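Local coordinates for hypothetical protein ST2348 (Sulfolobus tokodaii, PDB 2EF7), which is of unknown function but consists of a pair of CBS domains, a module that in many relatives binds adenosine nucleotides, at residues 1-6 against 83-88; 13-18 against 33-38; 17-22 against 40-45; 47-52 against 72-77. All blocks are in the same frame, centred on the assembly; numbering follows the deposited sequence.

Contact 1: residues 1-6 against 83-88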
loop_
_atom_site.group_PDB
_atom_site.type_symbol
_atom_site.label_atom_id
_atom_site.label_comp_id
_atom_site.label_asym_id
_atom_site.label_seq_id
_atom_site.Cartn_x
_atom_site.Cartn_y
_atom_site.Cartn_z
HETATM N N MSE A 1 -23.885 -3.422 8.459
HETATM C CA MSE A 1 -23.729 -3.903 7.062
HETATM C C MSE A 1 -23.485 -5.404 7.043
HETATM O O MSE A 1 -23.001 -5.985 8.019
HETATM C CB MSE A 1 -22.547 -3.198 6.411
HETATM C CG MSE A 1 -22.687 -1.711 6.380
HETATM SE SE MSE A 1 -21.025 -1.038 5.771
HETATM C CE MSE A 1 -19.920 -2.535 6.202
ATOM N N GLU A 2 -23.828 -6.033 5.924
ATOM C CA GLU A 2 -23.637 -7.468 5.769
ATOM C C GLU A 2 -22.154 -7.762 5.517
ATOM O O GLU A 2 -21.392 -6.862 5.171
ATOM C CB GLU A 2 -24.480 -7.977 4.596
ATOM C CG GLU A 2 -25.954 -7.623 4.717
ATOM C CD GLU A 2 -26.752 -8.003 3.483
ATOM O OE1 GLU A 2 -27.984 -7.786 3.485
ATOM O OE2 GLU A 2 -26.151 -8.515 2.513
ATOM N N GLU A 3 -21.751 -9.016 5.696
ATOM C CA GLU A 3 -20.362 -9.396 5.471
ATOM C C GLU A 3 -20.034 -9.417 3.981
ATOM O O GLU A 3 -20.853 -9.829 3.171
ATOM C CB GLU A 3 -20.088 -10.792 6.054
ATOM C CG GLU A 3 -20.129 -10.877 7.581
ATOM C CD GLU A 3 -19.998 -12.307 8.092
ATOM O OE1 GLU A 3 -20.802 -13.164 7.660
ATOM O OE2 GLU A 3 -19.098 -12.573 8.922
ATOM N N GLU A 4 -18.844 -8.952 3.624
ATOM C CA GLU A 4 -18.399 -8.991 2.232
ATOM C C GLU A 4 -17.984 -10.451 2.073
ATOM O O GLU A 4 -17.620 -11.080 3.062
ATOM C CB GLU A 4 -17.168 -8.107 2.032
ATOM C CG GLU A 4 -17.401 -6.633 2.230
ATOM C CD GLU A 4 -18.049 -5.993 1.029
ATOM O OE1 GLU A 4 -19.047 -6.554 0.527
ATOM O OE2 GLU A 4 -17.563 -4.930 0.589
ATOM N N ILE A 5 -18.035 -10.999 0.862
ATOM C CA ILE A 5 -17.632 -12.392 0.681
ATOM C C ILE A 5 -16.463 -12.544 -0.290
ATOM O O ILE A 5 -16.309 -11.752 -1.212
ATOM C CB ILE A 5 -18.813 -13.285 0.209
ATOM C CG1 ILE A 5 -19.239 -12.907 -1.209
ATOM C CG2 ILE A 5 -19.991 -13.139 1.173
ATOM C CD1 ILE A 5 -20.224 -13.899 -1.831
ATOM N N VAL A 6 -15.647 -13.566 -0.056
ATOM C CA VAL A 6 -14.466 -13.876 -0.868
ATOM C C VAL A 6 -14.669 -13.712 -2.376
ATOM O O VAL A 6 -13.882 -13.055 -3.053
ATOM C CB VAL A 6 -13.993 -15.324 -0.568
ATOM C CG1 VAL A 6 -12.870 -15.729 -1.510
ATOM C CG2 VAL A 6 -13.533 -15.415 0.889
ATOM N N ASP A 83 -17.920 -18.620 -1.155
ATOM C CA ASP A 83 -19.083 -18.087 -0.450
ATOM C C ASP A 83 -18.726 -17.630 0.957
ATOM O O ASP A 83 -19.574 -17.114 1.666
ATOM C CB ASP A 83 -20.209 -19.131 -0.355
ATOM C CG ASP A 83 -20.921 -19.341 -1.674
ATOM O OD1 ASP A 83 -20.999 -18.380 -2.470
ATOM O OD2 ASP A 83 -21.422 -20.463 -1.905
ATOM N N SER A 84 -17.475 -17.832 1.362
ATOM C CA SER A 84 -17.035 -17.437 2.707
ATOM C C SER A 84 -16.953 -15.937 2.912
ATOM O O SER A 84 -16.640 -15.183 1.985
ATOM C CB SER A 84 -15.643 -17.982 3.021
ATOM O OG SER A 84 -15.602 -19.395 2.935
ATOM N N PRO A 85 -17.231 -15.486 4.149
ATOM C CA PRO A 85 -17.158 -14.058 4.459
ATOM C C PRO A 85 -15.669 -13.698 4.423
ATOM O O PRO A 85 -14.814 -14.545 4.675
ATOM C CB PRO A 85 -17.719 -13.976 5.877
ATOM C CG PRO A 85 -18.668 -15.142 5.942
ATOM C CD PRO A 85 -17.883 -16.231 5.241
ATOM N N ILE A 86 -15.373 -12.446 4.105
ATOM C CA ILE A 86 -14.002 -11.958 4.033
ATOM C C ILE A 86 -13.168 -12.314 5.262
ATOM O O ILE A 86 -12.053 -12.803 5.144
ATOM C CB ILE A 86 -14.001 -10.423 3.865
ATOM C CG1 ILE A 86 -14.614 -10.068 2.511
ATOM C CG2 ILE A 86 -12.583 -9.862 4.002
ATOM C CD1 ILE A 86 -13.827 -10.592 1.333
ATOM N N THR A 87 -13.718 -12.062 6.443
ATOM C CA THR A 87 -12.997 -12.335 7.680
ATOM C C THR A 87 -12.686 -13.806 7.864
ATOM O O THR A 87 -11.758 -14.161 8.586
ATOM C CB THR A 87 -13.767 -11.807 8.898
ATOM O OG1 THR A 87 -15.061 -12.410 8.963
ATOM C CG2 THR A 87 -13.922 -10.309 8.789
ATOM N N GLY A 88 -13.457 -14.662 7.207
ATOM C CA GLY A 88 -13.198 -16.083 7.302
ATOM C C GLY A 88 -11.863 -16.370 6.642
ATOM O O GLY A 88 -11.031 -17.112 7.174
#

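Contact 2: residues 13-18 against 33-38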
loop_
_atom_site.group_PDB
_atom_site.type_symbol
_atom_site.label_atom_id
_atom_site.label_comp_id
_atom_site.label_asym_id
_atom_site.label_seq_id
_atom_site.Cartn_x
_atom_site.Cartn_y
_atom_site.Cartn_z
ATOM N N GLN A 13 -9.804 -16.192 -12.933
ATOM C CA GLN A 13 -9.022 -16.506 -14.123
ATOM C C GLN A 13 -7.564 -16.767 -13.744
ATOM O O GLN A 13 -6.650 -16.248 -14.387
ATOM C CB GLN A 13 -9.069 -15.338 -15.119
ATOM C CG GLN A 13 -10.454 -14.766 -15.370
ATOM C CD GLN A 13 -11.418 -15.795 -15.921
ATOM O OE1 GLN A 13 -11.188 -16.368 -16.987
ATOM N NE2 GLN A 13 -12.507 -16.036 -15.196
ATOM N N VAL A 14 -7.339 -17.551 -12.694
ATOM C CA VAL A 14 -5.970 -17.846 -12.284
ATOM C C VAL A 14 -5.468 -19.000 -13.136
ATOM O O VAL A 14 -6.262 -19.737 -13.706
ATOM C CB VAL A 14 -5.896 -18.232 -10.798
ATOM C CG1 VAL A 14 -6.413 -17.082 -9.948
ATOM C CG2 VAL A 14 -6.708 -19.490 -10.542
ATOM N N ILE A 15 -4.153 -19.158 -13.226
ATOM C CA ILE A 15 -3.590 -20.227 -14.032
ATOM C C ILE A 15 -3.201 -21.419 -13.184
ATOM O O ILE A 15 -2.552 -21.266 -12.146
ATOM C CB ILE A 15 -2.345 -19.743 -14.794
ATOM C CG1 ILE A 15 -2.713 -18.547 -15.674
ATOM C CG2 ILE A 15 -1.769 -20.880 -15.616
ATOM C CD1 ILE A 15 -3.769 -18.853 -16.722
ATOM N N SER A 16 -3.584 -22.611 -13.637
ATOM C CA SER A 16 -3.255 -23.836 -12.921
ATOM C C SER A 16 -2.678 -24.879 -13.865
ATOM O O SER A 16 -2.878 -24.808 -15.069
ATOM C CB SER A 16 -4.508 -24.416 -12.270
ATOM O OG SER A 16 -5.401 -24.892 -13.261
ATOM N N VAL A 17 -1.970 -25.852 -13.301
ATOM C CA VAL A 17 -1.388 -26.948 -14.073
ATOM C C VAL A 17 -1.707 -28.200 -13.285
ATOM O O VAL A 17 -1.851 -28.137 -12.061
ATOM C CB VAL A 17 0.160 -26.810 -14.223
ATOM C CG1 VAL A 17 0.500 -25.501 -14.940
ATOM C CG2 VAL A 17 0.836 -26.878 -12.847
ATOM N N THR A 18 -1.824 -29.333 -13.965
ATOM C CA THR A 18 -2.147 -30.573 -13.277
ATOM C C THR A 18 -0.937 -31.076 -12.509
ATOM O O THR A 18 0.201 -30.735 -12.831
ATOM C CB THR A 18 -2.611 -31.662 -14.260
ATOM O OG1 THR A 18 -1.510 -32.072 -15.072
ATOM C CG2 THR A 18 -3.701 -31.124 -15.159
ATOM N N LYS A 33 2.424 -16.682 -20.190
ATOM C CA LYS A 33 1.354 -15.957 -19.513
ATOM C C LYS A 33 1.957 -14.821 -18.684
ATOM O O LYS A 33 1.239 -13.996 -18.124
ATOM C CB LYS A 33 0.580 -16.893 -18.581
ATOM C CG LYS A 33 -0.276 -17.937 -19.273
ATOM C CD LYS A 33 -1.407 -17.300 -20.053
ATOM C CE LYS A 33 -2.498 -18.308 -20.350
ATOM N NZ LYS A 33 -1.973 -19.528 -21.015
ATOM N N ASN A 34 3.284 -14.796 -18.609
ATOM C CA ASN A 34 4.006 -13.789 -17.842
ATOM C C ASN A 34 3.498 -13.715 -16.404
ATOM O O ASN A 34 3.054 -12.663 -15.942
ATOM C CB ASN A 34 3.890 -12.418 -18.517
ATOM C CG ASN A 34 4.763 -11.362 -17.851
ATOM O OD1 ASN A 34 5.900 -11.632 -17.466
ATOM N ND2 ASN A 34 4.236 -10.149 -17.726
ATOM N N ILE A 35 3.555 -14.843 -15.701
ATOM C CA ILE A 35 3.116 -14.899 -14.309
ATOM C C ILE A 35 4.235 -15.504 -13.450
ATOM O O ILE A 35 5.118 -16.198 -13.968
ATOM C CB ILE A 35 1.819 -15.741 -14.164
ATOM C CG1 ILE A 35 1.990 -17.110 -14.837
ATOM C CG2 ILE A 35 0.652 -14.993 -14.781
ATOM C CD1 ILE A 35 0.739 -17.982 -14.780
ATOM N N GLY A 36 4.200 -15.242 -12.149
ATOM C CA GLY A 36 5.232 -15.756 -11.261
ATOM C C GLY A 36 4.927 -17.022 -10.475
ATOM O O GLY A 36 5.744 -17.456 -9.650
ATOM N N SER A 37 3.759 -17.613 -10.717
ATOM C CA SER A 37 3.365 -18.836 -10.025
ATOM C C SER A 37 2.076 -19.412 -10.611
ATOM O O SER A 37 1.319 -18.721 -11.283
ATOM C CB SER A 37 3.147 -18.556 -8.530
ATOM O OG SER A 37 2.069 -17.651 -8.347
ATOM N N VAL A 38 1.837 -20.688 -10.353
ATOM C CA VAL A 38 0.625 -21.329 -10.824
ATOM C C VAL A 38 0.122 -22.247 -9.727
ATOM O O VAL A 38 0.885 -22.711 -8.886
ATOM C CB VAL A 38 0.860 -22.177 -12.106
ATOM C CG1 VAL A 38 1.252 -21.276 -13.268
ATOM C CG2 VAL A 38 1.938 -23.225 -11.854
#

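Contact 3: residues 17-22 against 40-45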
loop_
_atom_site.group_PDB
_atom_site.type_symbol
_atom_site.label_atom_id
_atom_site.label_comp_id
_atom_site.label_asym_id
_atom_site.label_seq_id
_atom_site.Cartn_x
_atom_site.Cartn_y
_atom_site.Cartn_z
ATOM N N VAL A 17 -1.970 -25.852 -13.301
ATOM C CA VAL A 17 -1.388 -26.948 -14.073
ATOM C C VAL A 17 -1.707 -28.200 -13.285
ATOM O O VAL A 17 -1.851 -28.137 -12.061
ATOM C CB VAL A 17 0.160 -26.810 -14.223
ATOM C CG1 VAL A 17 0.500 -25.501 -14.940
ATOM C CG2 VAL A 17 0.836 -26.878 -12.847
ATOM N N THR A 18 -1.824 -29.333 -13.965
ATOM C CA THR A 18 -2.147 -30.573 -13.277
ATOM C C THR A 18 -0.937 -31.076 -12.509
ATOM O O THR A 18 0.201 -30.735 -12.831
ATOM C CB THR A 18 -2.611 -31.662 -14.260
ATOM O OG1 THR A 18 -1.510 -32.072 -15.072
ATOM C CG2 THR A 18 -3.701 -31.124 -15.159
ATOM N N LYS A 19 -1.186 -31.899 -11.495
ATOM C CA LYS A 19 -0.110 -32.420 -10.658
ATOM C C LYS A 19 0.950 -33.261 -11.366
ATOM O O LYS A 19 1.998 -33.542 -10.791
ATOM C CB LYS A 19 -0.692 -33.202 -9.477
ATOM C CG LYS A 19 -1.455 -34.453 -9.845
ATOM C CD LYS A 19 -1.817 -35.231 -8.583
ATOM C CE LYS A 19 -2.606 -36.492 -8.914
ATOM N NZ LYS A 19 -2.872 -37.310 -7.698
ATOM N N ASP A 20 0.695 -33.673 -12.603
ATOM C CA ASP A 20 1.695 -34.453 -13.323
ATOM C C ASP A 20 2.299 -33.672 -14.500
ATOM O O ASP A 20 3.016 -34.235 -15.324
ATOM C CB ASP A 20 1.101 -35.778 -13.804
ATOM C CG ASP A 20 0.112 -35.600 -14.930
ATOM O OD1 ASP A 20 -0.598 -34.572 -14.952
ATOM O OD2 ASP A 20 0.035 -36.503 -15.790
ATOM N N ALA A 21 2.011 -32.371 -14.561
ATOM C CA ALA A 21 2.544 -31.510 -15.616
ATOM C C ALA A 21 4.061 -31.480 -15.458
ATOM O O ALA A 21 4.562 -31.483 -14.334
ATOM C CB ALA A 21 1.975 -30.113 -15.474
ATOM N N LYS A 22 4.794 -31.441 -16.567
ATOM C CA LYS A 22 6.260 -31.443 -16.499
ATOM C C LYS A 22 6.844 -30.054 -16.267
ATOM O O LYS A 22 6.288 -29.054 -16.713
ATOM C CB LYS A 22 6.849 -32.043 -17.778
ATOM C CG LYS A 22 6.407 -33.469 -18.060
ATOM C CD LYS A 22 6.847 -33.901 -19.451
ATOM C CE LYS A 22 6.338 -35.288 -19.811
ATOM N NZ LYS A 22 6.934 -36.345 -18.945
ATOM N N VAL A 40 -1.297 -25.772 -8.542
ATOM C CA VAL A 40 -1.245 -27.137 -9.040
ATOM C C VAL A 40 -2.574 -27.778 -8.621
ATOM O O VAL A 40 -2.970 -27.678 -7.452
ATOM C CB VAL A 40 -0.091 -27.936 -8.425
ATOM C CG1 VAL A 40 -0.074 -29.330 -9.025
ATOM C CG2 VAL A 40 1.255 -27.203 -8.665
ATOM N N VAL A 41 -3.275 -28.394 -9.570
ATOM C CA VAL A 41 -4.543 -29.033 -9.255
ATOM C C VAL A 41 -4.535 -30.519 -9.539
ATOM O O VAL A 41 -3.750 -31.023 -10.349
ATOM C CB VAL A 41 -5.747 -28.420 -10.028
ATOM C CG1 VAL A 41 -5.913 -26.953 -9.667
ATOM C CG2 VAL A 41 -5.568 -28.594 -11.521
ATOM N N ASP A 42 -5.423 -31.206 -8.832
ATOM C CA ASP A 42 -5.621 -32.637 -8.949
ATOM C C ASP A 42 -7.101 -32.674 -9.290
ATOM O O ASP A 42 -7.936 -32.494 -8.412
ATOM C CB ASP A 42 -5.373 -33.306 -7.594
ATOM C CG ASP A 42 -5.478 -34.822 -7.656
ATOM O OD1 ASP A 42 -6.312 -35.342 -8.424
ATOM O OD2 ASP A 42 -4.729 -35.499 -6.919
ATOM N N GLY A 43 -7.424 -32.867 -10.565
ATOM C CA GLY A 43 -8.818 -32.888 -10.973
ATOM C C GLY A 43 -9.568 -31.628 -10.554
ATOM O O GLY A 43 -10.626 -31.709 -9.922
ATOM N N ASN A 44 -9.016 -30.467 -10.901
ATOM C CA ASN A 44 -9.603 -29.162 -10.575
ATOM C C ASN A 44 -9.444 -28.720 -9.119
ATOM O O ASN A 44 -9.759 -27.578 -8.772
ATOM C CB ASN A 44 -11.087 -29.128 -10.934
ATOM C CG ASN A 44 -11.341 -29.453 -12.386
ATOM O OD1 ASN A 44 -10.694 -28.901 -13.279
ATOM N ND2 ASN A 44 -12.295 -30.348 -12.636
ATOM N N LYS A 45 -8.958 -29.605 -8.261
ATOM C CA LYS A 45 -8.797 -29.242 -6.860
ATOM C C LYS A 45 -7.352 -28.880 -6.545
ATOM O O LYS A 45 -6.441 -29.628 -6.874
ATOM C CB LYS A 45 -9.277 -30.391 -5.974
ATOM C CG LYS A 45 -10.758 -30.720 -6.210
ATOM C CD LYS A 45 -11.239 -31.859 -5.328
ATOM C CE LYS A 45 -12.759 -32.043 -5.417
ATOM N NZ LYS A 45 -13.230 -32.263 -6.810
#

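Contact 4: residues 47-52 against 72-77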
loop_
_atom_site.group_PDB
_atom_site.type_symbol
_atom_site.label_atom_id
_atom_site.label_comp_id
_atom_site.label_asym_id
_atom_site.label_seq_id
_atom_site.Cartn_x
_atom_site.Cartn_y
_atom_site.Cartn_z
ATOM N N VAL A 47 -3.827 -28.526 -4.957
ATOM C CA VAL A 47 -3.008 -29.394 -4.108
ATOM C C VAL A 47 -1.661 -28.747 -3.811
ATOM O O VAL A 47 -0.845 -29.288 -3.068
ATOM C CB VAL A 47 -2.761 -30.772 -4.741
ATOM C CG1 VAL A 47 -4.025 -31.611 -4.660
ATOM C CG2 VAL A 47 -2.322 -30.609 -6.182
ATOM N N GLY A 48 -1.429 -27.577 -4.386
ATOM C CA GLY A 48 -0.171 -26.904 -4.139
ATOM C C GLY A 48 0.037 -25.690 -5.017
ATOM O O GLY A 48 -0.885 -25.223 -5.691
ATOM N N ILE A 49 1.264 -25.180 -5.003
ATOM C CA ILE A 49 1.620 -24.016 -5.793
ATOM C C ILE A 49 3.082 -24.101 -6.226
ATOM O O ILE A 49 3.928 -24.617 -5.499
ATOM C CB ILE A 49 1.400 -22.715 -4.986
ATOM C CG1 ILE A 49 1.653 -21.499 -5.874
ATOM C CG2 ILE A 49 2.322 -22.687 -3.780
ATOM C CD1 ILE A 49 1.464 -20.166 -5.156
ATOM N N ILE A 50 3.355 -23.608 -7.429
ATOM C CA ILE A 50 4.707 -23.590 -7.970
ATOM C C ILE A 50 5.058 -22.143 -8.287
ATOM O O ILE A 50 4.366 -21.489 -9.069
ATOM C CB ILE A 50 4.814 -24.433 -9.267
ATOM C CG1 ILE A 50 4.687 -25.923 -8.934
ATOM C CG2 ILE A 50 6.138 -24.156 -9.960
ATOM C CD1 ILE A 50 4.579 -26.838 -10.148
ATOM N N THR A 51 6.114 -21.635 -7.655
ATOM C CA THR A 51 6.564 -20.266 -7.896
ATOM C C THR A 51 7.827 -20.356 -8.723
ATOM O O THR A 51 8.372 -21.449 -8.905
ATOM C CB THR A 51 6.951 -19.552 -6.608
ATOM O OG1 THR A 51 8.016 -20.282 -5.978
ATOM C CG2 THR A 51 5.752 -19.450 -5.668
ATOM N N GLU A 52 8.299 -19.212 -9.209
ATOM C CA GLU A 52 9.522 -19.186 -10.005
ATOM C C GLU A 52 10.652 -19.780 -9.182
ATOM O O GLU A 52 11.507 -20.484 -9.710
ATOM C CB GLU A 52 9.887 -17.753 -10.384
ATOM C CG GLU A 52 8.792 -17.035 -11.120
ATOM C CD GLU A 52 9.194 -15.636 -11.503
ATOM O OE1 GLU A 52 9.674 -14.897 -10.618
ATOM O OE2 GLU A 52 9.030 -15.272 -12.682
ATOM N N PHE A 72 7.915 -31.115 -7.011
ATOM C CA PHE A 72 8.692 -29.953 -6.585
ATOM C C PHE A 72 7.882 -28.736 -6.190
ATOM O O PHE A 72 8.441 -27.695 -5.837
ATOM C CB PHE A 72 9.708 -29.569 -7.672
ATOM C CG PHE A 72 9.101 -29.005 -8.926
ATOM C CD1 PHE A 72 9.059 -27.629 -9.135
ATOM C CD2 PHE A 72 8.612 -29.851 -9.926
ATOM C CE1 PHE A 72 8.547 -27.099 -10.328
ATOM C CE2 PHE A 72 8.095 -29.339 -11.118
ATOM C CZ PHE A 72 8.064 -27.961 -11.322
HETATM N N MSE A 73 6.563 -28.863 -6.244
HETATM C CA MSE A 73 5.686 -27.763 -5.870
HETATM C C MSE A 73 5.752 -27.567 -4.356
HETATM O O MSE A 73 6.360 -28.359 -3.641
HETATM C CB MSE A 73 4.241 -28.114 -6.235
HETATM C CG MSE A 73 3.672 -29.205 -5.339
HETATM SE SE MSE A 73 1.889 -29.775 -5.794
HETATM C CE MSE A 73 1.687 -31.221 -4.474
ATOM N N THR A 74 5.138 -26.492 -3.877
ATOM C CA THR A 74 5.041 -26.257 -2.445
ATOM C C THR A 74 3.673 -26.883 -2.176
ATOM O O THR A 74 2.659 -26.387 -2.675
ATOM C CB THR A 74 4.988 -24.759 -2.106
ATOM O OG1 THR A 74 6.273 -24.167 -2.346
ATOM C CG2 THR A 74 4.597 -24.560 -0.649
ATOM N N ALA A 75 3.641 -27.986 -1.433
ATOM C CA ALA A 75 2.382 -28.666 -1.149
ATOM C C ALA A 75 1.513 -27.878 -0.189
ATOM O O ALA A 75 2.008 -27.312 0.783
ATOM C CB ALA A 75 2.641 -30.061 -0.583
ATOM N N SER A 76 0.216 -27.841 -0.473
ATOM C CA SER A 76 -0.743 -27.136 0.377
ATOM C C SER A 76 -2.181 -27.457 0.014
ATOM O O SER A 76 -2.572 -27.394 -1.155
ATOM C CB SER A 76 -0.547 -25.626 0.289
ATOM O OG SER A 76 -1.558 -24.970 1.034
ATOM N N LEU A 77 -2.967 -27.785 1.031
ATOM C CA LEU A 77 -4.367 -28.115 0.836
ATOM C C LEU A 77 -5.256 -27.061 1.483
ATOM O O LEU A 77 -6.478 -27.184 1.461
ATOM C CB LEU A 77 -4.670 -29.502 1.425
ATOM C CG LEU A 77 -4.006 -30.707 0.746
ATOM C CD1 LEU A 77 -4.206 -31.966 1.585
ATOM C CD2 LEU A 77 -4.602 -30.900 -0.637
#

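Contact 1: residues 1-6 against 83-88
Ile5 and Pro85 meet in a single beta bridge, CA to CA 4.2 Å, which ties the N-terminal arm of the chain to the start of helix 86-96 in the second CBS domain. One backbone bond lies on each side of it: Val6 N donates to Ser84 O at 2.8 Å, and Ile86 N to Glu4 O, also at 2.8 Å. Pro85 is the N-cap, and the amide of the following residue belongs to the first helical turn, where no carbonyl of the helix itself can serve it; the arm supplies the acceptor.

The Ile86 side chain follows its own amide. Its first torsion (chi1 -66°, CG1 anti to the carbonyl carbon) sets CG1 3.3 Å from Glu4 CB, and the second (chi2 -63°) then turns CD1 to 3.7 Å from Ile5 C, while the residue also rests on Ile119 and Ala122 of helix 116-126. Cutting Ile86 back to an alanine would probably open a gap between the arm and that helix where CG1 and CD1 had been.

Glu4 bends at its second torsion, taking the carboxylate off to the hydroxyl of Tyr9. Glu3 is stretched out instead and crosses the Pro85 ring obliquely, its OE1 3.4 Å from Pro85 CG; OE2 has a long, weak ion pair with Arg94 of a second subunit. Farther along the arm, Val6 CG2 comes within 3.3 Å of Ser84 O, the oxygen that also accepts from Val6 N.

Contact 2: residues 13-18 against 33-38
Ile15 and Val38 face each other across the neighbouring parallel strands 16-18 and 37-42 of a beta-alpha-beta unit, Ile15 standing just before the first of them. Ile15 CG2 touches Val38 CG1 at 3.8 Å, and Ile15 O lies 3.4 Å from Val38 CA in a CA-H...O contact. Two residues on, Val17 and Val38 cross at about a right angle, with their CG2 methyls 3.9 Å apart.

Beside Val38, residues around the helix-to-strand turn also meet Ile15. Ile35 reaches it with an extended side chain (chi2 -178°), which carries its terminal CD1 to 3.6 Å from Ile15 CB. Lys33 offers carbon rather than charge: its CE is 3.9 Å from Ile15 CD1. The place of Ile35 follows from how the crossover of this CBS domain leaves its helix. Asn34, with positive phi, is the C-prime residue of a Schellman motif, in which Ile35 N bonds to Met30 O and Asn34 N to Thr31 O, ending the helix ahead of strand 37-42.

A serine in place of Ile15 would probably leave Ile35 CD1 and Val38 CG1 without their main neighbour across this contact and put a hydroxyl among apolar groups. Helix 23-33 covers the same side of the sheet, Val29 packing on Ile15, Ile26 on Val17, and both Ile26 and Met30 on Val38.

Contact 3: residues 17-22 against 40-45
Val17 and Val40 are paired, as are Thr18 and Val41, in parallel register between strands 16-18 and 37-42, the two strands joined by the beta-alpha-beta crossover of the first CBS domain. Val17 O accepts from Val41 N at 2.9 Å, and the CA-H of Val40 approaches the same oxygen at 3.2 Å. Val41 O is met less favourably: Lys19 N is 2.9 Å away, but the angle of 130° at its hydrogen makes the bond weak. The CA-H of Thr18 adds a second, softer contact to that carbonyl. Outside the pairing, the backbones of Lys19 and Ala21 bond to Glu70 and Ala69, and that of Val40 to Val47 and Gly48.

Farther on both segments turn, and the turns satisfy their own polar groups. Ala21 N bonds back to Thr18 O in a type I turn, which Thr18 OG1 reinforces by donating to Asp20 OD1 at 2.7 Å. Asp42 and Lys45 exchange both of their backbone bonds around the type I' turn that leads into strand 45-51.

A salt bridge spans the two turns. Lys19 extends fully beyond CG and brings NZ to 2.7 Å from Asp42 OD2, approaching from above the carboxylate, 44° out of its plane. Asp42 reaches back with CG anti to its backbone N (chi1 -176°). Val40 CG1 lies against Lys19 CA at 3.5 Å.

The chemistry implies a handover: where the ladder of strand 16-18 ends in a weak amide bond, a charged pair takes up the link, its strength probably depending on the solvent around these partly exposed side chains.

Contact 4: residues 47-52 against 72-77
Ile49 and Thr74 exchange both backbone bonds as an antiparallel hydrogen-bonded pair: Thr74 N to Ile49 O at 2.8 Å, nearly straight (174° at the hydrogen), and Ile49 N to Thr74 O at 3.0 Å. A third bond, Ser76 N to Val47 O at 3.2 Å, is straight at its hydrogen, but the donor stands above the carbonyl plane, 47° out of it. Thr74 OG1 turns outside the pairing to Asp54 OD2, the oxygen that also receives Thr51 N.

Strand 74-75 is thus held on strand 45-51 as an edge of the first sheet, although it follows helix 52-60 and belongs by sequence to the second CBS motif. Gly48 and Ala75 form the non-hydrogen-bonded pair, and Val47 with Gly48 makes a classic beta bulge opposite Val40. The extended chain of selenomethionine Met73 brings SE to 3.9 Å from Gly48 CA.

Apolar groups fill in around this ladder. Ile50 CG1 presses on Met73 CB at 3.5 Å, and Ile50 CG2 meets Phe72 CE1 at 3.8 Å, the two side chains crossing at about a right angle; Phe72 also packs on Leu23 and Ile26 of helix 23-33. Ile49 CG2 runs alongside Thr74 CB at 3.8 Å. The chemistry implies that main-chain bonds set the register, while Thr74 O and the Met73 side chain crowd the Gly48 position, so a side chain there would probably clash.

Overall arrangement
Contacts 2, 3 and 4 form one continuous block around the first sheet, with centres 10 to 12 Å apart; strand 74-75 of contact 4 joins that sheet from the second CBS motif. Contacts 2 and 3 share Val17 and Thr18, touching where Ser16 CB lies 3.9 Å from Val41 CG1. Strand 37-42 then passes the sheet on to contact 4, Val38 N standing 2.9 Å from Ile50 O and Val40 O 2.8 Å from Val47 N. Contact 1 lies on the opposite side of the chain's centre, 26 to 28 Å from the others between centres. Relatives often bind nucleotides between paired CBS domains; none of these contacts by itself identifies such a site.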